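Outer membrane porin protein 32 (Delftia acidovorans, PDB 2FGQ) forms anion-selective channels across the bacterial outer membrane as a homotrimeric porin. Local coordinates at residues G54-G59 and K74-V79; T5-V10 and G40-E45; S269-I274 and S301-Q306. All coordinates share one frame; numbering follows the deposited sequence.

Contact 1 of 3, residues G54-G59 and K74-V79; sequences GFWLEG and KRRSTV. With MLT (D-malate), chain H.
Arg75, just before strand 76-83, forms a salt bridge to Glu58 on the neighbouring antiparallel strand 51-60 of the porin barrel. Glu58 OE2 takes Arg75 NE at 2.7 Å, through its anti lone pair. The N-H...O angle is 157°. Arg75 NH2 adds a weak bond to the same oxygen, and the carboxylate and guanidinium are nearly coplanar. The edge formed by NH1 and NH2 faces the bound D-malate. Arg75 NH1 gives a hydrogen bond to O1 of the malate at 3.1 Å, and NH2 gives one to O2. Thr36, Thr102 and Arg133 also bond this malate; two arginines round the anion fit an anion-selective channel. Glu58 is likely to steady the rotation of this ligand-binding arginine. Its other oxygen, OE1, accepts Trp56 NE1 at 2.9 Å.

The backbones pair through Trp56 with Thr78 and Glu58 with Arg76. Arg75 and Arg76 both face Glu58, which makes a classic beta bulge. Arg75 N also gives Glu58 O a weak bond. The malate-binding Arg75 is thus itself a residue of the bulge.

On the face carrying Trp56 and Glu58, the Arg76 guanidinium lies flat on the indole, planes 7° apart and centres 4.0 Å apart. Its chain is extended, with CG anti to the backbone N (chi1 -179°), and this carries CD over the five-membered ring. On the other face Leu57 CD2 touches Ser77 CB, while Ser77 OG bonds Gly63 O of the second subunit. Thr78 OG1 holds the edge of the Arg76 guanidinium, taking NE in its plane at 2.9 Å.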
ATOM      1  N   GLY A  54     -10.445 -16.485 -13.039  1.00 11.45           N
ATOM      2  CA  GLY A  54     -10.436 -15.977 -11.667  1.00 12.33           C
ATOM      3  C   GLY A  54      -9.297 -15.028 -11.450  1.00 10.01           C
ATOM      4  O   GLY A  54      -8.331 -15.006 -12.180  1.00 11.38           O
ATOM      5  N   PHE A  55      -9.409 -14.247 -10.374  1.00  9.99           N
ATOM      6  CA  PHE A  55      -8.277 -13.512  -9.871  1.00 10.04           C
ATOM      7  C   PHE A  55      -8.363 -13.483  -8.348  1.00  9.91           C
ATOM      8  O   PHE A  55      -9.426 -13.701  -7.789  1.00 11.20           O
ATOM      9  CB  PHE A  55      -8.236 -12.090 -10.454  1.00 10.62           C
ATOM     10  CG  PHE A  55      -9.176 -11.154  -9.798  1.00 12.60           C
ATOM     11  CD1 PHE A  55      -8.764 -10.364  -8.731  1.00 14.08           C
ATOM     12  CD2 PHE A  55     -10.520 -11.143 -10.144  1.00 13.76           C
ATOM     13  CE1 PHE A  55      -9.653  -9.558  -8.062  1.00 14.92           C
ATOM     14  CE2 PHE A  55     -11.424 -10.286  -9.462  1.00 15.38           C
ATOM     15  CZ  PHE A  55     -10.964  -9.512  -8.423  1.00 14.60           C
ATOM     16  N   TRP A  56      -7.235 -13.210  -7.707  1.00  8.93           N
ATOM     17  CA  TRP A  56      -7.175 -13.185  -6.255  1.00  8.70           C
ATOM     18  C   TRP A  56      -6.021 -12.301  -5.839  1.00  8.87           C
ATOM     19  O   TRP A  56      -4.867 -12.532  -6.242  1.00 11.10           O
ATOM     20  CB  TRP A  56      -6.956 -14.633  -5.813  1.00  9.54           C
ATOM     21  CG  TRP A  56      -7.082 -14.881  -4.354  1.00 11.82           C
ATOM     22  CD1 TRP A  56      -6.439 -14.238  -3.329  1.00 11.55           C
ATOM     23  CD2 TRP A  56      -7.883 -15.888  -3.752  1.00 10.95           C
ATOM     24  NE1 TRP A  56      -6.783 -14.817  -2.134  1.00 12.16           N
ATOM     25  CE2 TRP A  56      -7.675 -15.815  -2.354  1.00 12.38           C
ATOM     26  CE3 TRP A  56      -8.761 -16.850  -4.247  1.00 13.42           C
ATOM     27  CZ2 TRP A  56      -8.333 -16.651  -1.433  1.00 13.21           C
ATOM     28  CZ3 TRP A  56      -9.407 -17.696  -3.334  1.00 13.69           C
ATOM     29  CH2 TRP A  56      -9.182 -17.600  -1.949  1.00 14.04           C
ATOM     30  N   LEU A  57      -6.323 -11.254  -5.077  1.00  8.85           N
ATOM     31  CA  LEU A  57      -5.323 -10.300  -4.597  1.00  9.81           C
ATOM     32  C   LEU A  57      -5.457 -10.291  -3.078  1.00  9.41           C
ATOM     33  O   LEU A  57      -6.532 -10.008  -2.560  1.00 12.56           O
ATOM     34  CB  LEU A  57      -5.601  -8.887  -5.111  1.00  9.64           C
ATOM     35  CG  LEU A  57      -5.496  -8.733  -6.617  1.00 10.59           C
ATOM     36  CD1 LEU A  57      -6.033  -7.378  -7.021  1.00 14.36           C
ATOM     37  CD2 LEU A  57      -4.099  -8.921  -7.094  1.00 15.97           C
ATOM     38  N   GLU A  58      -4.387 -10.632  -2.354  1.00  8.61           N
ATOM     39  CA  GLU A  58      -4.457 -10.700  -0.903  1.00  8.78           C
ATOM     40  C   GLU A  58      -3.145 -10.271  -0.280  1.00  8.10           C
ATOM     41  O   GLU A  58      -2.066 -10.671  -0.687  1.00  9.02           O
ATOM     42  CB  GLU A  58      -4.780 -12.115  -0.507  1.00  9.11           C
ATOM     43  CG  GLU A  58      -4.925 -12.385   0.969  1.00  9.38           C
ATOM     44  CD  GLU A  58      -5.171 -13.851   1.290  1.00 12.77           C
ATOM     45  OE1 GLU A  58      -5.991 -14.493   0.603  1.00 14.31           O
ATOM     46  OE2 GLU A  58      -4.596 -14.351   2.290  1.00 14.70           O
ATOM     47  N   GLY A  59      -3.266  -9.472   0.777  1.00  8.93           N
ATOM     48  CA  GLY A  59      -2.132  -9.011   1.553  1.00  9.16           C
ATOM     49  C   GLY A  59      -2.336  -9.152   3.037  1.00  8.74           C
ATOM     50  O   GLY A  59      -3.462  -9.184   3.515  1.00  9.73           O
ATOM     51  N   LYS A  74       1.316  -9.463  -1.206  1.00  9.17           N
ATOM     52  CA  LYS A  74       2.325 -10.523  -1.189  1.00 10.34           C
ATOM     53  C   LYS A  74       1.792 -11.890  -0.801  1.00 10.40           C
ATOM     54  O   LYS A  74       2.484 -12.872  -1.036  1.00 10.02           O
ATOM     55  CB  LYS A  74       3.564 -10.168  -0.380  1.00 11.31           C
ATOM     56  CG  LYS A  74       4.480  -9.148  -1.049  1.00 12.72           C
ATOM     57  CD  LYS A  74       5.631  -8.769  -0.122  1.00 17.79           C
ATOM     58  CE  LYS A  74       6.657  -9.818   0.049  1.00 23.99           C
ATOM     59  NZ  LYS A  74       7.753  -9.246   0.919  1.00 27.49           N
ATOM     60  N   ARG A  75       0.600 -11.991  -0.222  1.00  9.42           N
ATOM     61  CA  ARG A  75       0.087 -13.319   0.151  1.00  9.64           C
ATOM     62  C   ARG A  75      -0.339 -14.060  -1.115  1.00  8.43           C
ATOM     63  O   ARG A  75      -0.119 -15.256  -1.240  1.00 10.48           O
ATOM     64  CB  ARG A  75      -1.043 -13.253   1.189  1.00  8.70           C
ATOM     65  CG  ARG A  75      -0.503 -12.851   2.555  1.00  9.71           C
ATOM     66  CD  ARG A  75      -1.538 -12.733   3.622  1.00 12.90           C
ATOM     67  NE  ARG A  75      -2.377 -13.927   3.701  1.00 13.17           N
ATOM     68  CZ  ARG A  75      -2.008 -15.070   4.268  1.00 13.70           C
ATOM     69  NH1 ARG A  75      -0.847 -15.159   4.898  1.00 13.84           N
ATOM     70  NH2 ARG A  75      -2.832 -16.117   4.244  1.00 16.64           N
ATOM     71  N   ARG A  76      -0.990 -13.374  -2.063  1.00  8.37           N
ATOM     72  CA  ARG A  76      -1.399 -14.027  -3.318  1.00  9.25           C
ATOM     73  C   ARG A  76      -1.800 -12.919  -4.294  1.00  8.58           C
ATOM     74  O   ARG A  76      -2.508 -11.952  -3.915  1.00 10.38           O
ATOM     75  CB  ARG A  76      -2.629 -14.893  -3.083  1.00  8.82           C
ATOM     76  CG  ARG A  76      -3.119 -15.650  -4.324  1.00 10.22           C
ATOM     77  CD  ARG A  76      -4.056 -16.753  -3.996  1.00 10.27           C
ATOM     78  NE  ARG A  76      -4.728 -17.248  -5.196  1.00 10.45           N
ATOM     79  CZ  ARG A  76      -5.656 -18.189  -5.187  1.00 13.27           C
ATOM     80  NH1 ARG A  76      -5.973 -18.796  -4.045  1.00 14.69           N
ATOM     81  NH2 ARG A  76      -6.262 -18.530  -6.308  1.00 14.87           N
ATOM     82  N   SER A  77      -1.347 -13.025  -5.539  1.00  8.88           N
ATOM     83  CA  SER A  77      -1.745 -12.061  -6.558  1.00  9.11           C
ATOM     84  C   SER A  77      -1.834 -12.778  -7.877  1.00  9.60           C
ATOM     85  O   SER A  77      -0.973 -12.617  -8.738  1.00 12.33           O
ATOM     86  CB  SER A  77      -0.766 -10.882  -6.637  1.00 11.17           C
ATOM     87  OG  SER A  77       0.566 -11.275  -6.895  1.00 10.35           O
ATOM     88  N   THR A  78      -2.876 -13.590  -8.021  1.00  9.05           N
ATOM     89  CA  THR A  78      -2.976 -14.494  -9.162  1.00  9.56           C
ATOM     90  C   THR A  78      -4.121 -14.167 -10.096  1.00 10.22           C
ATOM     91  O   THR A  78      -5.101 -13.505  -9.751  1.00 10.64           O
ATOM     92  CB  THR A  78      -3.182 -15.964  -8.686  1.00 11.44           C
ATOM     93  OG1 THR A  78      -4.288 -16.019  -7.753  1.00 10.70           O
ATOM     94  CG2 THR A  78      -1.943 -16.472  -7.952  1.00 10.94           C
ATOM     95  N   VAL A  79      -3.963 -14.688 -11.304  1.00 10.00           N
ATOM     96  CA  VAL A  79      -5.037 -14.807 -12.281  1.00  9.95           C
ATOM     97  C   VAL A  79      -5.025 -16.261 -12.730  1.00 10.37           C
ATOM     98  O   VAL A  79      -3.975 -16.906 -12.777  1.00 11.03           O
ATOM     99  CB  VAL A  79      -4.860 -13.783 -13.445  1.00  9.98           C
ATOM    100  CG1 VAL A  79      -3.500 -13.914 -14.183  1.00 12.58           C
ATOM    101  CG2 VAL A  79      -6.019 -13.850 -14.441  1.00 11.72           C
TER
HETATM  102  C1  MLT H 700      -0.280 -18.241   5.368  1.00 43.20           C
HETATM  103  O1  MLT H 700      -0.759 -17.764   6.524  1.00 42.17           O
HETATM  104  O2  MLT H 700      -1.069 -18.619   4.403  1.00 43.41           O
HETATM  105  C2  MLT H 700       1.165 -18.446   5.100  1.00 42.57           C
HETATM  106  O3  MLT H 700       1.925 -17.409   5.664  1.00 41.57           O
HETATM  107  C3  MLT H 700       1.546 -19.838   5.584  1.00 44.57           C
HETATM  108  C4  MLT H 700       0.483 -20.779   5.056  1.00 46.24           C
HETATM  109  O4  MLT H 700      -0.788 -20.462   4.972  1.00 49.99           O
HETATM  110  O5  MLT H 700       0.778 -21.949   4.645  1.00 41.26           O

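Contact 2 of 3, residues T5-V10 and G40-E45; sequences TLFGIV and GLRGTE
The first hairpin of the barrel, strands 4-17 and 26-48, is bonded here between Thr5-Phe7 and Gly40-Arg42. Thr5 pairs with Arg42 and Phe7 with Gly40, each by two backbone hydrogen bonds. Thr5 N to Arg42 O is 2.8 Å and close to straight. Leu6 and Leu41 form the non-hydrogen-bonded pair between them. A water bonds Thr5 OG1 at 2.8 Å and gives a weak bond to Arg42 O.

The Phe7 ring is sandwiched. Arg42 NH1 sits over the centre of one face, and the guanidinium lies nearly flat on the ring, planes 18° apart. Arg42 CZ is 4.0 Å from the ring centroid, a cation-pi contact. Gly40 CA meets the opposite face in a CH-pi contact, offset toward the rim. Phe7 CG stands between the backbone N and the carbonyl carbon (chi1 65°), which folds the ring over Gly40. Gly40 has no side chain, and the ring lies close over its CA.

In the 16-stranded antiparallel barrel these residues share a face with Trp56 of the next strand, 51-60, whose ring meets Phe7 at a steep angle. A serine in place of Phe7 would probably leave the Arg42 guanidinium without its stacking partner and open a gap over Gly40.

On the other face Leu6 CD1 touches Leu41 CD1 at 4.0 Å. Both leucines also pack at subunit boundaries of the trimer, Leu6 on Leu41 of the third subunit and Leu41 on Leu39 of the second. Leu6 CD1 also lies 3.6 Å from Gly40 O.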
ATOM      1  N   THR A   5     -15.592 -10.594  -4.524  1.00 15.03           N
ATOM      2  CA  THR A   5     -15.747 -10.683  -3.093  1.00 15.22           C
ATOM      3  C   THR A   5     -14.600  -9.987  -2.394  1.00 14.58           C
ATOM      4  O   THR A   5     -13.446 -10.278  -2.658  1.00 14.22           O
ATOM      5  CB  THR A   5     -15.747 -12.175  -2.692  1.00 15.78           C
ATOM      6  OG1 THR A   5     -16.865 -12.845  -3.280  1.00 20.32           O
ATOM      7  CG2 THR A   5     -15.958 -12.318  -1.203  1.00 20.45           C
ATOM      8  N   LEU A   6     -14.934  -9.078  -1.486  1.00 13.93           N
ATOM      9  CA  LEU A   6     -13.981  -8.475  -0.586  1.00 14.47           C
ATOM     10  C   LEU A   6     -14.004  -9.330   0.667  1.00 14.28           C
ATOM     11  O   LEU A   6     -15.071  -9.642   1.176  1.00 16.20           O
ATOM     12  CB  LEU A   6     -14.443  -7.088  -0.204  1.00 17.16           C
ATOM     13  CG  LEU A   6     -13.727  -6.450   0.975  1.00 20.21           C
ATOM     14  CD1 LEU A   6     -12.376  -6.020   0.509  1.00 21.18           C
ATOM     15  CD2 LEU A   6     -14.577  -5.294   1.465  1.00 24.65           C
ATOM     16  N   PHE A   7     -12.841  -9.686   1.176  1.00 12.89           N
ATOM     17  CA  PHE A   7     -12.773 -10.522   2.369  1.00 12.43           C
ATOM     18  C   PHE A   7     -11.569 -10.137   3.219  1.00 11.28           C
ATOM     19  O   PHE A   7     -10.655  -9.456   2.771  1.00 10.99           O
ATOM     20  CB  PHE A   7     -12.694 -12.009   1.995  1.00 13.53           C
ATOM     21  CG  PHE A   7     -11.430 -12.370   1.272  1.00 13.73           C
ATOM     22  CD1 PHE A   7     -11.334 -12.218  -0.109  1.00 14.69           C
ATOM     23  CD2 PHE A   7     -10.328 -12.872   1.979  1.00 14.87           C
ATOM     24  CE1 PHE A   7     -10.163 -12.538  -0.765  1.00 14.37           C
ATOM     25  CE2 PHE A   7      -9.156 -13.213   1.316  1.00 14.85           C
ATOM     26  CZ  PHE A   7      -9.077 -13.045  -0.052  1.00 15.66           C
ATOM     27  N   GLY A   8     -11.519 -10.675   4.435  1.00 10.83           N
ATOM     28  CA  GLY A   8     -10.376 -10.446   5.271  1.00 11.41           C
ATOM     29  C   GLY A   8     -10.513 -11.055   6.629  1.00 10.71           C
ATOM     30  O   GLY A   8     -11.516 -11.693   6.973  1.00 11.86           O
ATOM     31  N   ILE A   9      -9.439 -10.871   7.383  1.00 10.94           N
ATOM     32  CA  ILE A   9      -9.337 -11.296   8.773  1.00 10.72           C
ATOM     33  C   ILE A   9      -8.518 -10.269   9.520  1.00 11.36           C
ATOM     34  O   ILE A   9      -7.433  -9.918   9.102  1.00 11.14           O
ATOM     35  CB  ILE A   9      -8.661 -12.704   8.959  1.00 11.08           C
ATOM     36  CG1 ILE A   9      -9.347 -13.775   8.122  1.00 11.38           C
ATOM     37  CG2 ILE A   9      -8.627 -13.068  10.427  1.00 12.91           C
ATOM     38  CD1 ILE A   9      -8.721 -15.150   8.219  1.00 14.14           C
ATOM     39  N   VAL A  10      -9.025  -9.823  10.666  1.00 10.82           N
ATOM     40  CA  VAL A  10      -8.196  -9.078  11.608  1.00 10.91           C
ATOM     41  C   VAL A  10      -8.059  -9.954  12.869  1.00 10.86           C
ATOM     42  O   VAL A  10      -9.045 -10.242  13.552  1.00 11.12           O
ATOM     43  CB  VAL A  10      -8.738  -7.684  11.966  1.00 11.46           C
ATOM     44  CG1 VAL A  10      -7.747  -6.989  12.855  1.00 12.15           C
ATOM     45  CG2 VAL A  10      -8.987  -6.873  10.728  1.00 12.52           C
ATOM     46  N   GLY A  40      -8.245  -8.979   1.175  1.00  9.39           N
ATOM     47  CA  GLY A  40      -8.183  -9.433  -0.196  1.00 10.58           C
ATOM     48  C   GLY A  40      -9.437  -9.205  -0.987  1.00 11.26           C
ATOM     49  O   GLY A  40     -10.520  -8.913  -0.467  1.00 11.10           O
ATOM     50  N   LEU A  41      -9.260  -9.371  -2.298  1.00 10.21           N
ATOM     51  CA  LEU A  41     -10.331  -9.320  -3.256  1.00 12.14           C
ATOM     52  C   LEU A  41     -10.167 -10.525  -4.148  1.00 11.69           C
ATOM     53  O   LEU A  41      -9.067 -10.799  -4.580  1.00 12.15           O
ATOM     54  CB  LEU A  41     -10.202  -8.065  -4.104  1.00 13.84           C
ATOM     55  CG  LEU A  41     -10.361  -6.716  -3.414  1.00 20.58           C
ATOM     56  CD1 LEU A  41      -9.502  -6.473  -2.205  1.00 29.99           C
ATOM     57  CD2 LEU A  41     -10.114  -5.604  -4.409  1.00 23.21           C
ATOM     58  N   ARG A  42     -11.257 -11.194  -4.463  1.00 11.54           N
ATOM     59  CA  ARG A  42     -11.213 -12.319  -5.387  1.00 11.87           C
ATOM     60  C   ARG A  42     -12.439 -12.361  -6.227  1.00 11.35           C
ATOM     61  O   ARG A  42     -13.493 -11.845  -5.877  1.00 14.08           O
ATOM     62  CB  ARG A  42     -11.037 -13.623  -4.632  1.00 13.15           C
ATOM     63  CG  ARG A  42     -12.138 -13.919  -3.670  1.00 15.35           C
ATOM     64  CD  ARG A  42     -11.856 -15.209  -2.795  1.00 20.60           C
ATOM     65  NE  ARG A  42     -12.928 -15.381  -1.809  1.00 25.77           N
ATOM     66  CZ  ARG A  42     -12.795 -15.588  -0.493  1.00 33.54           C
ATOM     67  NH1 ARG A  42     -11.616 -15.743   0.123  1.00 34.72           N
ATOM     68  NH2 ARG A  42     -13.899 -15.696   0.226  1.00 36.49           N
ATOM     69  N   GLY A  43     -12.315 -12.938  -7.406  1.00 11.67           N
ATOM     70  CA  GLY A  43     -13.476 -13.051  -8.244  1.00 12.55           C
ATOM     71  C   GLY A  43     -13.371 -14.220  -9.174  1.00 12.54           C
ATOM     72  O   GLY A  43     -12.294 -14.722  -9.429  1.00 14.48           O
ATOM     73  N   THR A  44     -14.527 -14.620  -9.678  1.00 14.84           N
ATOM     74  CA  THR A  44     -14.614 -15.707 -10.614  1.00 16.72           C
ATOM     75  C   THR A  44     -15.595 -15.277 -11.702  1.00 15.40           C
ATOM     76  O   THR A  44     -16.610 -14.643 -11.416  1.00 18.64           O
ATOM     77  CB  THR A  44     -15.125 -17.022  -9.916  1.00 19.10           C
ATOM     78  OG1 THR A  44     -14.150 -17.483  -8.971  1.00 24.92           O
ATOM     79  CG2 THR A  44     -15.173 -18.123 -10.840  1.00 20.90           C
ATOM     80  N   GLU A  45     -15.294 -15.610 -12.942  1.00 14.41           N
ATOM     81  CA  GLU A  45     -16.163 -15.325 -14.064  1.00 14.37           C
ATOM     82  C   GLU A  45     -16.403 -16.625 -14.838  1.00 14.43           C
ATOM     83  O   GLU A  45     -15.470 -17.281 -15.235  1.00 14.86           O
ATOM     84  CB  GLU A  45     -15.477 -14.346 -15.015  1.00 14.11           C
ATOM     85  CG  GLU A  45     -16.321 -13.990 -16.232  1.00 15.03           C
ATOM     86  CD  GLU A  45     -15.569 -13.206 -17.309  1.00 16.11           C
ATOM     87  OE1 GLU A  45     -14.362 -12.942 -17.136  1.00 18.39           O
ATOM     88  OE2 GLU A  45     -16.190 -12.876 -18.356  1.00 18.43           O
TER
HETATM   89  O   HOH W   1     -16.079 -13.931  -5.755  1.00 28.80           O

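Contact 3 of 3, residues S269-I274 and S301-Q306; sequences SKAHQI and STLGLQ
Strand residues 269-274 and the irregular segment 301-306 run in roughly the same direction; their end-to-end directions differ by 22°. They do not pair as strands. The CA atoms of Ser269 and Ser301 are 5.6 Å apart, and those of Gln273 and Leu305 are 9.2 Å apart. The segments therefore diverge along their length, and side chains make up the widening distance. Ser269, Ala271 and Gln273 alternate along the strand and all send their CB toward the loop.

At the near end Ser269 CB packs against Ser301 N and Ser301 CB, the two CB atoms 3.9 Å apart. Their hydroxyls are engaged elsewhere. Ser269 OG bonds Ile267 O and Ala300 N just outside the segments. Ser301 OG, anti to the backbone N (chi1 -175°), bonds Asn297 and Gln264 and passes 3.6 Å from Ala271 CB.

The strand belongs to the barrel wall, between strands 253-264 and 286-297. Segment 301-306 lies in the connection from strand 286-297 to strand 320-331, the last of the barrel. Here the connection turns back and runs along strand 269-281 without pairing with it. Leu303, one of the residues facing the wall, also touches Met116 and Arg119.

Midway along, the small Ala271 CB meets Leu303 CD1 at 3.9 Å. This is an apolar contact of one methyl with another.

At the wide end the two longer side chains span the distance, approaching at a slant. Gln273 is extended beyond CG, which carries its amide to the loop. Leu305 CD2 lies 3.6 Å from Gln273 NE2 and 4.0 Å from Gln273 CD. The same NE2 bonds Thr275 OG1 and, weakly, Ile112 O.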
ATOM      1  N   SER A 269      22.402 -30.050  16.968  1.00 16.31           N
ATOM      2  CA  SER A 269      21.537 -29.656  18.056  1.00 16.10           C
ATOM      3  C   SER A 269      20.076 -29.859  17.714  1.00 15.84           C
ATOM      4  O   SER A 269      19.656 -29.602  16.593  1.00 16.91           O
ATOM      5  CB  SER A 269      21.759 -28.182  18.371  1.00 16.42           C
ATOM      6  OG  SER A 269      23.108 -27.938  18.739  1.00 17.10           O
ATOM      7  N   LYS A 270      19.312 -30.232  18.716  1.00 16.29           N
ATOM      8  CA  LYS A 270      17.888 -30.419  18.607  1.00 15.89           C
ATOM      9  C   LYS A 270      17.139 -29.346  19.392  1.00 15.92           C
ATOM     10  O   LYS A 270      17.654 -28.788  20.366  1.00 16.00           O
ATOM     11  CB  LYS A 270      17.504 -31.799  19.141  1.00 17.46           C
ATOM     12  CG  LYS A 270      18.030 -32.939  18.297  1.00 20.26           C
ATOM     13  CD  LYS A 270      17.668 -34.274  18.881  1.00 24.27           C
ATOM     14  CE  LYS A 270      18.258 -35.376  18.027  1.00 28.85           C
ATOM     15  NZ  LYS A 270      17.978 -36.685  18.665  1.00 33.18           N
ATOM     16  N   ALA A 271      15.922 -29.054  18.946  1.00 15.12           N
ATOM     17  CA  ALA A 271      14.975 -28.240  19.710  1.00 14.51           C
ATOM     18  C   ALA A 271      13.655 -29.005  19.721  1.00 14.41           C
ATOM     19  O   ALA A 271      13.318 -29.662  18.728  1.00 14.77           O
ATOM     20  CB  ALA A 271      14.783 -26.844  19.067  1.00 14.88           C
ATOM     21  N   HIS A 272      12.954 -28.979  20.849  1.00 14.45           N
ATOM     22  CA  HIS A 272      11.673 -29.630  21.018  1.00 16.02           C
ATOM     23  C   HIS A 272      10.650 -28.549  21.366  1.00 15.32           C
ATOM     24  O   HIS A 272      10.937 -27.597  22.091  1.00 15.22           O
ATOM     25  CB  HIS A 272      11.701 -30.625  22.223  1.00 17.83           C
ATOM     26  CG  HIS A 272      12.768 -31.676  22.168  1.00 23.17           C
ATOM     27  ND1 HIS A 272      12.497 -32.976  21.804  1.00 29.20           N
ATOM     28  CD2 HIS A 272      14.092 -31.634  22.464  1.00 27.41           C
ATOM     29  CE1 HIS A 272      13.617 -33.686  21.847  1.00 29.61           C
ATOM     30  NE2 HIS A 272      14.600 -32.892  22.235  1.00 28.80           N
ATOM     31  N   GLN A 273       9.428 -28.732  20.925  1.00 14.83           N
ATOM     32  CA  GLN A 273       8.383 -27.739  21.162  1.00 15.93           C
ATOM     33  C   GLN A 273       7.081 -28.415  21.500  1.00 15.05           C
ATOM     34  O   GLN A 273       6.734 -29.414  20.921  1.00 14.83           O
ATOM     35  CB  GLN A 273       8.147 -26.883  19.917  1.00 16.11           C
ATOM     36  CG  GLN A 273       7.311 -25.648  20.236  1.00 19.73           C
ATOM     37  CD  GLN A 273       7.042 -24.779  19.055  1.00 25.09           C
ATOM     38  OE1 GLN A 273       7.843 -24.754  18.103  1.00 28.54           O
ATOM     39  NE2 GLN A 273       5.892 -24.045  19.091  1.00 28.45           N
ATOM     40  N   ILE A 274       6.359 -27.848  22.452  1.00 15.02           N
ATOM     41  CA  ILE A 274       5.003 -28.264  22.772  1.00 16.47           C
ATOM     42  C   ILE A 274       4.128 -27.008  22.792  1.00 15.79           C
ATOM     43  O   ILE A 274       4.491 -26.005  23.401  1.00 17.40           O
ATOM     44  CB  ILE A 274       4.921 -28.972  24.145  1.00 18.04           C
ATOM     45  CG1 ILE A 274       5.864 -30.145  24.238  1.00 23.19           C
ATOM     46  CG2 ILE A 274       3.493 -29.474  24.387  1.00 20.58           C
ATOM     47  CD1 ILE A 274       6.067 -30.605  25.727  1.00 27.27           C
ATOM     48  N   SER A 301      21.433 -24.793  19.711  1.00 15.03           N
ATOM     49  CA  SER A 301      20.176 -24.310  19.134  1.00 13.54           C
ATOM     50  C   SER A 301      19.701 -23.032  19.816  1.00 13.44           C
ATOM     51  O   SER A 301      19.799 -22.899  21.036  1.00 14.66           O
ATOM     52  CB  SER A 301      19.120 -25.412  19.215  1.00 13.60           C
ATOM     53  OG  SER A 301      17.917 -25.044  18.558  1.00 13.72           O
ATOM     54  N   THR A 302      19.188 -22.122  19.002  1.00 13.69           N
ATOM     55  CA  THR A 302      18.786 -20.776  19.415  1.00 14.38           C
ATOM     56  C   THR A 302      17.398 -20.377  18.897  1.00 14.65           C
ATOM     57  O   THR A 302      17.119 -19.182  18.749  1.00 14.41           O
ATOM     58  CB  THR A 302      19.782 -19.701  18.908  1.00 15.55           C
ATOM     59  OG1 THR A 302      19.935 -19.817  17.496  1.00 16.39           O
ATOM     60  CG2 THR A 302      21.162 -19.868  19.524  1.00 16.82           C
ATOM     61  N   LEU A 303      16.554 -21.354  18.591  1.00 13.20           N
ATOM     62  CA  LEU A 303      15.235 -21.075  18.044  1.00 13.36           C
ATOM     63  C   LEU A 303      14.333 -20.355  19.025  1.00 13.55           C
ATOM     64  O   LEU A 303      14.320 -20.639  20.212  1.00 13.00           O
ATOM     65  CB  LEU A 303      14.556 -22.348  17.559  1.00 13.82           C
ATOM     66  CG  LEU A 303      15.277 -23.110  16.447  1.00 13.52           C
ATOM     67  CD1 LEU A 303      14.481 -24.361  16.139  1.00 14.56           C
ATOM     68  CD2 LEU A 303      15.494 -22.261  15.175  1.00 15.92           C
ATOM     69  N   GLY A 304      13.543 -19.450  18.487  1.00 12.66           N
ATOM     70  CA  GLY A 304      12.565 -18.733  19.272  1.00 12.74           C
ATOM     71  C   GLY A 304      11.155 -18.865  18.735  1.00 12.31           C
ATOM     72  O   GLY A 304      10.923 -19.065  17.522  1.00 13.34           O
ATOM     73  N   LEU A 305      10.207 -18.703  19.635  1.00 12.56           N
ATOM     74  CA  LEU A 305       8.803 -18.720  19.288  1.00 12.67           C
ATOM     75  C   LEU A 305       8.436 -17.481  18.457  1.00 12.15           C
ATOM     76  O   LEU A 305       9.022 -16.391  18.607  1.00 13.98           O
ATOM     77  CB  LEU A 305       7.965 -18.778  20.537  1.00 13.37           C
ATOM     78  CG  LEU A 305       8.109 -20.018  21.401  1.00 13.25           C
ATOM     79  CD1 LEU A 305       7.516 -19.765  22.790  1.00 14.67           C
ATOM     80  CD2 LEU A 305       7.445 -21.194  20.711  1.00 13.08           C
ATOM     81  N   GLN A 306       7.421 -17.630  17.631  1.00 12.42           N
ATOM     82  CA  GLN A 306       7.093 -16.584  16.654  1.00 12.43           C
ATOM     83  C   GLN A 306       5.892 -15.752  17.107  1.00 12.84           C
ATOM     84  O   GLN A 306       4.782 -15.907  16.571  1.00 13.69           O
ATOM     85  CB  GLN A 306       6.836 -17.240  15.312  1.00 13.09           C
ATOM     86  CG  GLN A 306       8.079 -17.956  14.798  1.00 15.02           C
ATOM     87  CD  GLN A 306       9.250 -17.042  14.626  1.00 15.84           C
ATOM     88  OE1 GLN A 306      10.247 -17.094  15.398  1.00 19.67           O
ATOM     89  NE2 GLN A 306       9.171 -16.204  13.618  1.00 15.25           N
TER

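How the contacts relate
From the N terminus, contact 2 comes first. It closes the hairpin of strands 4-17 and 26-48. Contact 1 follows, joining strand 51-60 to strand 76-83 across the intervening loop. Contact 3 comes late in the chain. It closes a loop that contains strand 286-297, laying the segment after it against strand 269-281. The three are in series, so none nests in or crosses another. Contacts 1 and 2 are neighbours in the barrel wall, their centres about 9 Å apart. Strands 26-48 and 51-60 join them, with Leu57 O 2.8 Å from Leu41 N, and both touch the second subunit. Contact 3 lies across the chain's centre, about 33 Å from contact 1 between centres.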